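Local coordinates for protein uracil-dna glycosylase (Deinococcus radiodurans, PDB 4UQM) that belongs to the uracil-DNA glycosylase superfamily of alpha/beta proteins and is held here on DNA through contacts to the sugar-phosphate backbone, at residues D83-P88 against F96-G101; V179-G184 against S222-A227; I202-P207 against Q213-T218. The protein carries 1 engineered substitution. All blocks are in the same frame, centred on the assembly; numbering follows the deposited sequence.

Contact 1 (D83-P88 against F96-G101); sequences DPYHGP and FSVRPG. With nucleotides of chain B.
Y85 reaches across to F96 with its ring turned edge-on to the neighbouring backbone, and its hydroxyl meets a carbonyl rather than a side chain. Y85 OH donates to F96 O at 2.7 Å, coming in 36° above the carbonyl plane. F96 O and S97 O both sit beside the edge of the tyrosine ring, close to its plane; Y85 CE2 lies 3.7 Å from S97 O. V98 CG1 approaches the same CE2 obliquely, at 3.9 Å, and both side chains also touch P105.

The phenyl ring of F96 is turned so that the tyrosine oxygen lies near its plane, at the edge; the nearest side-chain atom is F96 CB, 4.0 Å from Y85 OH. Beyond, this ring meets W183 edge-to-face and the H206 imidazole at a tilt. The next residue along from Y85 faces elsewhere: H86 holds CG between its backbone N and carbonyl carbon (chi1 62°), and from there NE2 donates to OP2 of DA8 of chain B at 2.7 Å, nearly straight at 163°.

The chemistry is thus one short hydrogen bond, accompanied by a single apolar contact with V98. The tyrosine hydroxyl satisfies a buried carbonyl oxygen and ties two parts of one loop together, while the adjoining histidine donates a hydrogen bond to a DNA phosphate.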
loop_
_atom_site.group_PDB
_atom_site.type_symbol
_atom_site.label_atom_id
_atom_site.label_comp_id
_atom_site.label_asym_id
_atom_site.label_seq_id
_atom_site.Cartn_x
_atom_site.Cartn_y
_atom_site.Cartn_z
ATOM N N ASP A 83 1.469 2.337 -7.871
ATOM C CA ASP A 83 2.437 3.385 -7.580
ATOM C C ASP A 83 1.652 4.559 -7.031
ATOM O O ASP A 83 0.407 4.559 -7.035
ATOM C CB ASP A 83 3.317 3.741 -8.823
ATOM C CG ASP A 83 2.590 4.463 -9.934
ATOM O OD1 ASP A 83 1.433 4.187 -10.263
ATOM O OD2 ASP A 83 3.218 5.399 -10.522
ATOM N N PRO A 84 2.319 5.555 -6.458
ATOM C CA PRO A 84 1.580 6.602 -5.768
ATOM C C PRO A 84 0.752 7.460 -6.687
ATOM O O PRO A 84 1.037 7.598 -7.906
ATOM C CB PRO A 84 2.668 7.449 -5.109
ATOM C CG PRO A 84 3.847 6.550 -5.019
ATOM C CD PRO A 84 3.764 5.702 -6.270
ATOM N N TYR A 85 -0.247 8.146 -6.144
ATOM C CA TYR A 85 -0.948 9.158 -6.931
ATOM C C TYR A 85 0.097 10.181 -7.465
ATOM O O TYR A 85 1.081 10.511 -6.767
ATOM C CB TYR A 85 -1.874 10.011 -6.062
ATOM C CG TYR A 85 -3.097 9.325 -5.542
ATOM C CD1 TYR A 85 -4.045 8.764 -6.394
ATOM C CD2 TYR A 85 -3.307 9.229 -4.157
ATOM C CE1 TYR A 85 -5.202 8.154 -5.880
ATOM C CE2 TYR A 85 -4.466 8.684 -3.652
ATOM C CZ TYR A 85 -5.392 8.113 -4.522
ATOM O OH TYR A 85 -6.572 7.489 -4.077
ATOM N N HIS A 86 -0.137 10.709 -8.653
ATOM C CA HIS A 86 0.875 11.471 -9.372
ATOM C C HIS A 86 0.466 12.896 -9.618
ATOM O O HIS A 86 1.096 13.613 -10.441
ATOM C CB HIS A 86 1.277 10.769 -10.677
ATOM C CG HIS A 86 0.173 10.593 -11.666
ATOM N ND1 HIS A 86 -0.303 9.346 -11.966
ATOM C CD2 HIS A 86 -0.630 11.475 -12.307
ATOM C CE1 HIS A 86 -1.320 9.455 -12.801
ATOM N NE2 HIS A 86 -1.551 10.732 -13.026
ATOM N N GLY A 87 -0.522 13.378 -8.866
ATOM C CA GLY A 87 -0.900 14.798 -8.916
ATOM C C GLY A 87 -0.511 15.555 -7.638
ATOM O O GLY A 87 -0.170 14.953 -6.596
ATOM N N PRO A 88 -0.571 16.893 -7.679
ATOM C CA PRO A 88 -0.053 17.619 -6.534
ATOM C C PRO A 88 -0.876 17.403 -5.250
ATOM O O PRO A 88 -2.084 17.330 -5.320
ATOM C CB PRO A 88 -0.090 19.087 -6.993
ATOM C CG PRO A 88 -1.013 19.116 -8.161
ATOM C CD PRO A 88 -0.856 17.779 -8.816
ATOM N N PHE A 96 -3.410 5.024 -1.700
ATOM C CA PHE A 96 -4.791 5.443 -1.924
ATOM C C PHE A 96 -5.307 6.566 -1.063
ATOM O O PHE A 96 -6.370 7.130 -1.376
ATOM C CB PHE A 96 -5.750 4.256 -1.891
ATOM C CG PHE A 96 -5.371 3.187 -2.886
ATOM C CD1 PHE A 96 -5.663 3.396 -4.246
ATOM C CD2 PHE A 96 -4.636 2.060 -2.565
ATOM C CE1 PHE A 96 -5.265 2.508 -5.203
ATOM C CE2 PHE A 96 -4.238 1.160 -3.550
ATOM C CZ PHE A 96 -4.551 1.381 -4.889
ATOM N N SER A 97 -4.591 6.920 0.014
ATOM C CA SER A 97 -5.071 7.923 0.964
ATOM C C SER A 97 -4.753 9.354 0.491
ATOM O O SER A 97 -3.740 9.622 -0.154
ATOM C CB SER A 97 -4.394 7.703 2.303
ATOM O OG SER A 97 -4.893 8.494 3.357
ATOM N N VAL A 98 -5.610 10.286 0.869
ATOM C CA VAL A 98 -5.294 11.702 0.763
ATOM C C VAL A 98 -5.550 12.361 2.107
ATOM O O VAL A 98 -6.383 11.910 2.914
ATOM C CB VAL A 98 -6.067 12.404 -0.387
ATOM C CG1 VAL A 98 -5.628 11.854 -1.720
ATOM C CG2 VAL A 98 -7.572 12.277 -0.281
ATOM N N ARG A 99 -4.864 13.483 2.312
ATOM C CA ARG A 99 -4.938 14.215 3.578
ATOM C C ARG A 99 -6.288 14.879 3.768
ATOM O O ARG A 99 -6.995 15.125 2.806
ATOM C CB ARG A 99 -3.782 15.210 3.707
ATOM C CG ARG A 99 -2.410 14.522 3.742
ATOM C CD ARG A 99 -2.170 13.869 5.066
ATOM N NE ARG A 99 -0.878 13.177 5.219
ATOM C CZ ARG A 99 0.316 13.737 5.424
ATOM N NH1 ARG A 99 0.472 15.054 5.420
ATOM N NH2 ARG A 99 1.385 12.957 5.589
ATOM N N PRO A 100 -6.658 15.168 5.041
ATOM C CA PRO A 100 -7.864 15.972 5.253
ATOM C C PRO A 100 -7.821 17.267 4.424
ATOM O O PRO A 100 -6.768 17.946 4.328
ATOM C CB PRO A 100 -7.858 16.231 6.782
ATOM C CG PRO A 100 -7.012 15.130 7.326
ATOM C CD PRO A 100 -5.971 14.847 6.300
ATOM N N GLY A 101 -8.936 17.554 3.764
ATOM C CA GLY A 101 -9.108 18.740 2.950
ATOM C C GLY A 101 -8.977 18.482 1.454
ATOM O O GLY A 101 -9.411 19.292 0.645
ATOM P P DA B 8 -4.323 13.050 -14.144
ATOM O OP1 DA B 8 -4.115 14.471 -13.765
ATOM O OP2 DA B 8 -3.211 12.153 -14.570
ATOM O "O5'" DA B 8 -5.318 12.292 -13.156
ATOM C "C5'" DA B 8 -5.380 10.873 -13.264
ATOM C "C4'" DA B 8 -6.651 10.341 -12.649
ATOM O "O4'" DA B 8 -7.760 10.517 -13.562
ATOM C "C3'" DA B 8 -6.564 8.846 -12.370
ATOM O "O3'" DA B 8 -7.253 8.494 -11.180
ATOM C "C2'" DA B 8 -7.257 8.203 -13.549
ATOM C "C1'" DA B 8 -8.244 9.261 -14.011
ATOM N N9 DA B 8 -8.380 9.314 -15.467
ATOM C C8 DA B 8 -9.551 9.369 -16.184
ATOM N N7 DA B 8 -9.374 9.350 -17.483
ATOM C C5 DA B 8 -7.998 9.257 -17.633
ATOM C C6 DA B 8 -7.174 9.170 -18.770
ATOM N N6 DA B 8 -7.638 9.196 -20.024
ATOM N N1 DA B 8 -5.838 9.094 -18.576
ATOM C C2 DA B 8 -5.375 9.053 -17.318
ATOM N N3 DA B 8 -6.051 9.116 -16.171
ATOM C C4 DA B 8 -7.373 9.215 -16.400
#

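Contact 2 (V179-G184 against S222-A227); sequences VFILWG and SKTNEA. With nucleotides of chain B.
T224 and V179 face each other where helix 220-230 lies against strand 179-183, and the threonine touches two strand side chains, V179 and I181. Its OG1 is anti to the carbonyl carbon (chi1 -68°), which brings the hydroxyl to V179 CG1 at 3.5 Å and I181 CD1 at 3.4 Å. The polar need of this oxygen is met within its own helix, by the carbonyl of P220 one turn back, so it packs against the methyl groups without seeking a partner on the strand. T224 CG2 lies over V179 as well, 4.0 Å from its CG1.

V179 uses both branches. With CG1 anti to the backbone N (chi1 -180°), that methyl goes to the threonine, while CG2 goes to the next turn of the helix and touches A227 CB at 3.9 Å. I181, two residues on, has an extended chain; its side chain crosses that of T224 at about a right angle, CD1 making the touch, and its CG2 methyl sits 3.1 Å above the plane of the W183 ring, toward the rim. The link is therefore made of van der Waals contacts.

The axes of strand 179-183 and helix segment 222-227 come within 9.3 Å, their directions 165° apart, so the helix runs nearly antiparallel to the strand. I202 and V77, on the strands to either side of 179-183, also touch T224. Helix packing on a parallel sheet of order 2-1-3-4, in this case by the helix that follows the outermost strand 200-204, is characteristic of the alpha/beta/alpha fold of the uracil-DNA glycosylase superfamily.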
loop_
_atom_site.group_PDB
_atom_site.type_symbol
_atom_site.label_atom_id
_atom_site.label_comp_id
_atom_site.label_asym_id
_atom_site.label_seq_id
_atom_site.Cartn_x
_atom_site.Cartn_y
_atom_site.Cartn_z
ATOM N N VAL A 179 -3.862 -11.351 5.106
ATOM C CA VAL A 179 -4.541 -11.250 3.817
ATOM C C VAL A 179 -3.832 -10.243 2.951
ATOM O O VAL A 179 -3.711 -9.058 3.317
ATOM C CB VAL A 179 -6.028 -10.894 4.013
ATOM C CG1 VAL A 179 -6.753 -10.795 2.662
ATOM C CG2 VAL A 179 -6.764 -11.832 4.985
ATOM N N PHE A 180 -3.381 -10.677 1.797
ATOM C CA PHE A 180 -2.758 -9.836 0.810
ATOM C C PHE A 180 -3.751 -9.517 -0.278
ATOM O O PHE A 180 -4.261 -10.442 -0.936
ATOM C CB PHE A 180 -1.559 -10.561 0.178
ATOM C CG PHE A 180 -0.423 -10.905 1.139
ATOM C CD1 PHE A 180 -0.506 -11.977 2.023
ATOM C CD2 PHE A 180 0.745 -10.158 1.123
ATOM C CE1 PHE A 180 0.566 -12.311 2.826
ATOM C CE2 PHE A 180 1.835 -10.464 1.960
ATOM C CZ PHE A 180 1.725 -11.542 2.820
ATOM N N ILE A 181 -3.991 -8.232 -0.487
ATOM C CA ILE A 181 -4.892 -7.731 -1.537
ATOM C C ILE A 181 -4.037 -7.055 -2.601
ATOM O O ILE A 181 -3.424 -6.037 -2.362
ATOM C CB ILE A 181 -5.935 -6.710 -0.972
ATOM C CG1 ILE A 181 -6.736 -7.337 0.182
ATOM C CG2 ILE A 181 -6.820 -6.152 -2.083
ATOM C CD1 ILE A 181 -7.621 -6.292 0.869
ATOM N N LEU A 182 -4.009 -7.678 -3.799
ATOM C CA LEU A 182 -3.120 -7.237 -4.892
ATOM C C LEU A 182 -4.010 -6.574 -5.918
ATOM O O LEU A 182 -4.800 -7.252 -6.618
ATOM C CB LEU A 182 -2.368 -8.445 -5.456
ATOM C CG LEU A 182 -1.624 -9.290 -4.395
ATOM C CD1 LEU A 182 -0.887 -10.444 -5.093
ATOM C CD2 LEU A 182 -0.669 -8.442 -3.563
ATOM N N TRP A 183 -3.879 -5.249 -6.034
ATOM C CA TRP A 183 -4.681 -4.462 -6.951
ATOM C C TRP A 183 -3.859 -4.009 -8.139
ATOM O O TRP A 183 -3.057 -3.075 -8.011
ATOM C CB TRP A 183 -5.246 -3.213 -6.243
ATOM C CG TRP A 183 -6.446 -3.574 -5.333
ATOM C CD1 TRP A 183 -7.255 -4.681 -5.406
ATOM C CD2 TRP A 183 -6.965 -2.763 -4.281
ATOM N NE1 TRP A 183 -8.268 -4.600 -4.450
ATOM C CE2 TRP A 183 -8.090 -3.425 -3.751
ATOM C CE3 TRP A 183 -6.603 -1.534 -3.742
ATOM C CZ2 TRP A 183 -8.821 -2.861 -2.690
ATOM C CZ3 TRP A 183 -7.324 -1.012 -2.699
ATOM C CH2 TRP A 183 -8.386 -1.681 -2.179
ATOM N N GLY A 184 -4.109 -4.636 -9.285
ATOM C CA GLY A 184 -3.475 -4.279 -10.541
ATOM C C GLY A 184 -2.404 -5.255 -10.979
ATOM O O GLY A 184 -1.844 -6.035 -10.182
ATOM N N SER A 222 -15.070 -7.824 2.206
ATOM C CA SER A 222 -15.745 -8.905 2.885
ATOM C C SER A 222 -14.934 -10.197 2.846
ATOM O O SER A 222 -14.887 -10.927 3.832
ATOM C CB SER A 222 -17.145 -9.129 2.332
ATOM O OG SER A 222 -17.088 -9.477 0.980
ATOM N N LYS A 223 -14.332 -10.499 1.703
ATOM C CA LYS A 223 -13.475 -11.682 1.617
ATOM C C LYS A 223 -12.340 -11.592 2.632
ATOM O O LYS A 223 -12.042 -12.557 3.321
ATOM C CB LYS A 223 -12.921 -11.861 0.204
ATOM C CG LYS A 223 -13.967 -12.311 -0.780
ATOM C CD LYS A 223 -13.435 -12.275 -2.185
ATOM C CE LYS A 223 -14.464 -12.748 -3.192
ATOM N NZ LYS A 223 -14.067 -12.332 -4.559
ATOM N N THR A 224 -11.758 -10.384 2.789
ATOM C CA THR A 224 -10.683 -10.207 3.771
ATOM C C THR A 224 -11.179 -10.519 5.187
ATOM O O THR A 224 -10.523 -11.224 5.950
ATOM C CB THR A 224 -10.137 -8.764 3.667
ATOM O OG1 THR A 224 -9.467 -8.622 2.421
ATOM C CG2 THR A 224 -9.168 -8.447 4.810
ATOM N N ASN A 225 -12.328 -9.958 5.536
ATOM C CA ASN A 225 -12.842 -10.131 6.874
ATOM C C ASN A 225 -13.229 -11.569 7.169
ATOM O O ASN A 225 -12.971 -12.070 8.273
ATOM C CB ASN A 225 -13.968 -9.168 7.175
ATOM C CG ASN A 225 -13.456 -7.778 7.474
ATOM O OD1 ASN A 225 -12.264 -7.574 7.606
ATOM N ND2 ASN A 225 -14.365 -6.820 7.599
ATOM N N GLU A 226 -13.758 -12.264 6.175
ATOM C CA GLU A 226 -14.099 -13.662 6.384
ATOM C C GLU A 226 -12.831 -14.504 6.628
ATOM O O GLU A 226 -12.791 -15.321 7.542
ATOM C CB GLU A 226 -14.915 -14.164 5.200
ATOM C CG GLU A 226 -15.305 -15.640 5.277
ATOM C CD GLU A 226 -16.203 -16.092 4.128
ATOM O OE1 GLU A 226 -16.533 -15.236 3.246
ATOM O OE2 GLU A 226 -16.602 -17.288 4.115
ATOM N N ALA A 227 -11.782 -14.244 5.844
ATOM C CA ALA A 227 -10.517 -14.942 6.053
ATOM C C ALA A 227 -9.911 -14.652 7.435
ATOM O O ALA A 227 -9.369 -15.547 8.102
ATOM C CB ALA A 227 -9.519 -14.597 4.946
ATOM P P DT B 11 -4.526 -2.945 -14.033
ATOM O OP1 DT B 11 -5.385 -3.674 -13.080
ATOM O OP2 DT B 11 -3.043 -3.051 -13.888
ATOM O "O5'" DT B 11 -4.874 -3.501 -15.500
ATOM C "C5'" DT B 11 -6.213 -3.980 -15.753
ATOM C "C4'" DT B 11 -6.195 -4.608 -17.128
ATOM O "O4'" DT B 11 -6.070 -3.570 -18.140
ATOM C "C3'" DT B 11 -5.020 -5.566 -17.345
ATOM O "O3'" DT B 11 -5.454 -6.523 -18.303
ATOM C "C2'" DT B 11 -4.053 -4.748 -18.174
ATOM C "C1'" DT B 11 -5.045 -3.935 -19.008
ATOM N N1 DT B 11 -4.523 -2.741 -19.687
ATOM C C2 DT B 11 -5.007 -2.473 -20.948
ATOM O O2 DT B 11 -5.907 -3.113 -21.461
ATOM N N3 DT B 11 -4.435 -1.390 -21.560
ATOM C C4 DT B 11 -3.436 -0.572 -21.048
ATOM O O4 DT B 11 -3.030 0.381 -21.699
ATOM C C5 DT B 11 -2.969 -0.918 -19.733
ATOM C C7 DT B 11 -1.896 -0.082 -19.102
ATOM C C6 DT B 11 -3.528 -1.967 -19.122
#

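Contact 3 (I202-P207 against Q213-T218); sequences IESGHP and QYFFGT. With nucleotides of chain B.
One face of the F215 ring packs against P207, and the side chain, which also lies against the backbone of G205 and H206, can be traced outward from its CB, which meets two carbonyls: G205 O and H206 O, each at 3.6 Å. CG is anti to the backbone N (chi1 172°), which turns a ring face to the proline, and CG itself faces P207 CA at 3.7 Å. On one side CD1 passes G205 O and S204 OG, both at the ring edge. CD2, CE1, CE2 and CZ all approach P207 CB, which stands over the ring centre at 3.7 Å from the centroid, only 3° off the normal, a well-formed CH-pi contact. W183 meets the same ring edge-to-face.

Beside it the backbone closes up: G205 N donates to Y214 O at 2.9 Å, from well above the carbonyl plane, and Y214 CB packs on G205 CA, where there is no side chain in the way. The Y214 ring continues to the sugars of DT11 and DC12 of chain B. H206 N donates to OP1 of DT11 of chain B at 2.9 Å.

A water donates to both S204 OG and T218 OG1. Each hydroxyl spends its own proton on a carbonyl, S204 on G205 O and T218 on F215 O (2.6 Å), so both are fixed in direction while accepting from the water they share.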
loop_
_atom_site.group_PDB
_atom_site.type_symbol
_atom_site.label_atom_id
_atom_site.label_comp_id
_atom_site.label_asym_id
_atom_site.label_seq_id
_atom_site.Cartn_x
_atom_site.Cartn_y
_atom_site.Cartn_z
ATOM N N ILE A 202 -5.977 -12.183 -2.340
ATOM C CA ILE A 202 -7.095 -11.679 -3.100
ATOM C C ILE A 202 -6.525 -10.785 -4.183
ATOM O O ILE A 202 -5.719 -9.898 -3.894
ATOM C CB ILE A 202 -8.050 -10.893 -2.176
ATOM C CG1 ILE A 202 -8.625 -11.821 -1.141
ATOM C CG2 ILE A 202 -9.166 -10.238 -3.001
ATOM C CD1 ILE A 202 -9.288 -11.119 0.034
ATOM N N GLU A 203 -6.913 -11.003 -5.441
ATOM C CA GLU A 203 -6.323 -10.239 -6.519
ATOM C C GLU A 203 -7.396 -9.756 -7.459
ATOM O O GLU A 203 -8.382 -10.447 -7.714
ATOM C CB GLU A 203 -5.202 -11.018 -7.223
ATOM C CG GLU A 203 -5.627 -12.195 -7.992
ATOM C CD GLU A 203 -4.428 -13.005 -8.490
ATOM O OE1 GLU A 203 -3.414 -12.436 -8.939
ATOM O OE2 GLU A 203 -4.444 -14.195 -8.288
ATOM N N SER A 204 -7.151 -8.583 -8.029
ATOM C CA SER A 204 -8.063 -8.026 -9.032
ATOM C C SER A 204 -7.377 -6.948 -9.822
ATOM O O SER A 204 -6.218 -6.622 -9.575
ATOM C CB SER A 204 -9.322 -7.404 -8.389
ATOM O OG SER A 204 -9.023 -6.203 -7.711
ATOM N N GLY A 205 -8.109 -6.374 -10.759
ATOM C CA GLY A 205 -7.666 -5.130 -11.348
ATOM C C GLY A 205 -7.614 -3.987 -10.335
ATOM O O GLY A 205 -8.233 -4.000 -9.253
ATOM N N HIS A 206 -6.907 -2.947 -10.723
ATOM C CA HIS A 206 -6.776 -1.766 -9.920
ATOM C C HIS A 206 -8.063 -0.948 -9.871
ATOM O O HIS A 206 -8.842 -0.942 -10.829
ATOM C CB HIS A 206 -5.594 -0.966 -10.561
ATOM C CG HIS A 206 -5.087 0.167 -9.744
ATOM N ND1 HIS A 206 -5.726 1.378 -9.719
ATOM C CD2 HIS A 206 -4.017 0.277 -8.915
ATOM C CE1 HIS A 206 -5.065 2.201 -8.930
ATOM N NE2 HIS A 206 -4.024 1.556 -8.432
ATOM N N PRO A 207 -8.282 -0.220 -8.762
ATOM C CA PRO A 207 -9.556 0.531 -8.681
ATOM C C PRO A 207 -9.620 1.872 -9.476
ATOM O O PRO A 207 -10.644 2.527 -9.502
ATOM C CB PRO A 207 -9.669 0.842 -7.195
ATOM C CG PRO A 207 -8.240 0.813 -6.659
ATOM C CD PRO A 207 -7.594 -0.295 -7.462
ATOM N N GLN A 213 -13.611 -1.828 -14.495
ATOM C CA GLN A 213 -14.342 -3.048 -14.847
ATOM C C GLN A 213 -13.706 -4.327 -14.271
ATOM O O GLN A 213 -14.391 -5.341 -14.115
ATOM C CB GLN A 213 -14.462 -3.191 -16.367
ATOM C CG GLN A 213 -13.149 -3.435 -17.123
ATOM C CD GLN A 213 -13.322 -3.556 -18.621
ATOM O OE1 GLN A 213 -12.523 -3.031 -19.391
ATOM N NE2 GLN A 213 -14.359 -4.239 -19.041
ATOM N N TYR A 214 -12.392 -4.269 -14.003
ATOM C CA TYR A 214 -11.645 -5.399 -13.433
ATOM C C TYR A 214 -11.593 -5.403 -11.894
ATOM O O TYR A 214 -10.980 -6.278 -11.295
ATOM C CB TYR A 214 -10.253 -5.430 -14.015
ATOM C CG TYR A 214 -10.186 -5.535 -15.507
ATOM C CD1 TYR A 214 -10.454 -6.744 -16.140
ATOM C CD2 TYR A 214 -9.796 -4.458 -16.293
ATOM C CE1 TYR A 214 -10.390 -6.857 -17.537
ATOM C CE2 TYR A 214 -9.736 -4.555 -17.669
ATOM C CZ TYR A 214 -10.003 -5.748 -18.295
ATOM O OH TYR A 214 -9.894 -5.858 -19.688
ATOM N N PHE A 215 -12.185 -4.372 -11.288
ATOM C CA PHE A 215 -12.205 -4.175 -9.828
ATOM C C PHE A 215 -13.604 -4.311 -9.211
ATOM O O PHE A 215 -13.778 -5.011 -8.203
ATOM C CB PHE A 215 -11.639 -2.785 -9.515
ATOM C CG PHE A 215 -11.788 -2.384 -8.068
ATOM C CD1 PHE A 215 -10.962 -2.930 -7.102
ATOM C CD2 PHE A 215 -12.749 -1.452 -7.660
ATOM C CE1 PHE A 215 -11.083 -2.562 -5.760
ATOM C CE2 PHE A 215 -12.913 -1.105 -6.311
ATOM C CZ PHE A 215 -12.073 -1.670 -5.388
ATOM N N PHE A 216 -14.595 -3.652 -9.823
ATOM C CA PHE A 216 -15.937 -3.710 -9.262
ATOM C C PHE A 216 -16.462 -5.127 -9.179
ATOM O O PHE A 216 -16.275 -5.916 -10.092
ATOM C CB PHE A 216 -16.884 -2.867 -10.075
ATOM C CG PHE A 216 -16.683 -1.390 -9.951
ATOM C CD1 PHE A 216 -16.325 -0.776 -8.735
ATOM C CD2 PHE A 216 -16.928 -0.600 -11.059
ATOM C CE1 PHE A 216 -16.186 0.605 -8.661
ATOM C CE2 PHE A 216 -16.821 0.785 -10.967
ATOM C CZ PHE A 216 -16.426 1.374 -9.781
ATOM N N GLY A 217 -17.116 -5.426 -8.063
ATOM C CA GLY A 217 -17.754 -6.757 -7.874
ATOM C C GLY A 217 -16.831 -7.837 -7.334
ATOM O O GLY A 217 -17.267 -8.985 -7.064
ATOM N N THR A 218 -15.567 -7.493 -7.060
ATOM C CA THR A 218 -14.627 -8.479 -6.586
ATOM C C THR A 218 -14.685 -8.684 -5.056
ATOM O O THR A 218 -14.092 -9.637 -4.534
ATOM C CB THR A 218 -13.197 -8.139 -7.017
ATOM O OG1 THR A 218 -12.842 -6.831 -6.551
ATOM C CG2 THR A 218 -13.111 -8.213 -8.561
ATOM P P DT B 11 -4.526 -2.945 -14.033
ATOM O OP1 DT B 11 -5.385 -3.674 -13.080
ATOM O OP2 DT B 11 -3.043 -3.051 -13.888
ATOM O "O5'" DT B 11 -4.874 -3.501 -15.500
ATOM C "C5'" DT B 11 -6.213 -3.980 -15.753
ATOM C "C4'" DT B 11 -6.195 -4.608 -17.128
ATOM O "O4'" DT B 11 -6.070 -3.570 -18.140
ATOM C "C3'" DT B 11 -5.020 -5.566 -17.345
ATOM O "O3'" DT B 11 -5.454 -6.523 -18.303
ATOM C "C2'" DT B 11 -4.053 -4.748 -18.174
ATOM C "C1'" DT B 11 -5.045 -3.935 -19.008
ATOM N N1 DT B 11 -4.523 -2.741 -19.687
ATOM C C2 DT B 11 -5.007 -2.473 -20.948
ATOM O O2 DT B 11 -5.907 -3.113 -21.461
ATOM N N3 DT B 11 -4.435 -1.390 -21.560
ATOM C C4 DT B 11 -3.436 -0.572 -21.048
ATOM O O4 DT B 11 -3.030 0.381 -21.699
ATOM C C5 DT B 11 -2.969 -0.918 -19.733
ATOM C C7 DT B 11 -1.896 -0.082 -19.102
ATOM C C6 DT B 11 -3.528 -1.967 -19.122
ATOM P P DC B 12 -5.346 -8.039 -18.066
ATOM O OP1 DC B 12 -6.276 -8.382 -17.082
ATOM O OP2 DC B 12 -3.979 -8.411 -18.049
ATOM O "O5'" DC B 12 -5.939 -8.622 -19.422
ATOM C "C5'" DC B 12 -7.224 -8.252 -19.839
ATOM C "C4'" DC B 12 -7.168 -7.978 -21.320
ATOM O "O4'" DC B 12 -6.536 -6.709 -21.503
ATOM C "C3'" DC B 12 -6.301 -8.964 -22.093
ATOM O "O3'" DC B 12 -7.025 -9.953 -22.811
ATOM C "C2'" DC B 12 -5.586 -8.107 -23.108
ATOM C "C1'" DC B 12 -5.970 -6.688 -22.792
ATOM N N1 DC B 12 -4.814 -5.803 -22.760
ATOM C C2 DC B 12 -4.590 -4.946 -23.835
ATOM O O2 DC B 12 -5.376 -4.961 -24.786
ATOM N N3 DC B 12 -3.552 -4.092 -23.786
ATOM C C4 DC B 12 -2.730 -4.101 -22.738
ATOM N N4 DC B 12 -1.716 -3.246 -22.737
ATOM C C5 DC B 12 -2.916 -4.989 -21.646
ATOM C C6 DC B 12 -3.960 -5.814 -21.697
HETATM O O HOH W 1 -10.314 -6.514 -5.327
#

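Along the chain contact 1 comes first and closes before contact 2 opens; contact 3 then falls between the two segments of contact 2. Contacts 2 and 3 are neighbours, with centres about 11 Å apart: strands 179-183 and 200-204 are adjacent in the parallel sheet, with a probable backbone hydrogen bond from L182 N to I202 O, and K223 NZ hydrogen-bonds to T218 O. Contact 1 lies about 22 Å from contact 2 and 20 Å from contact 3, centre to centre, yet F96 touches W183, H206 and P207. Loops after strands 77-81, 179-183 and 200-204 converge on the DNA: H86 and H206 hydrogen-bond to phosphates, and G184 lies close to one.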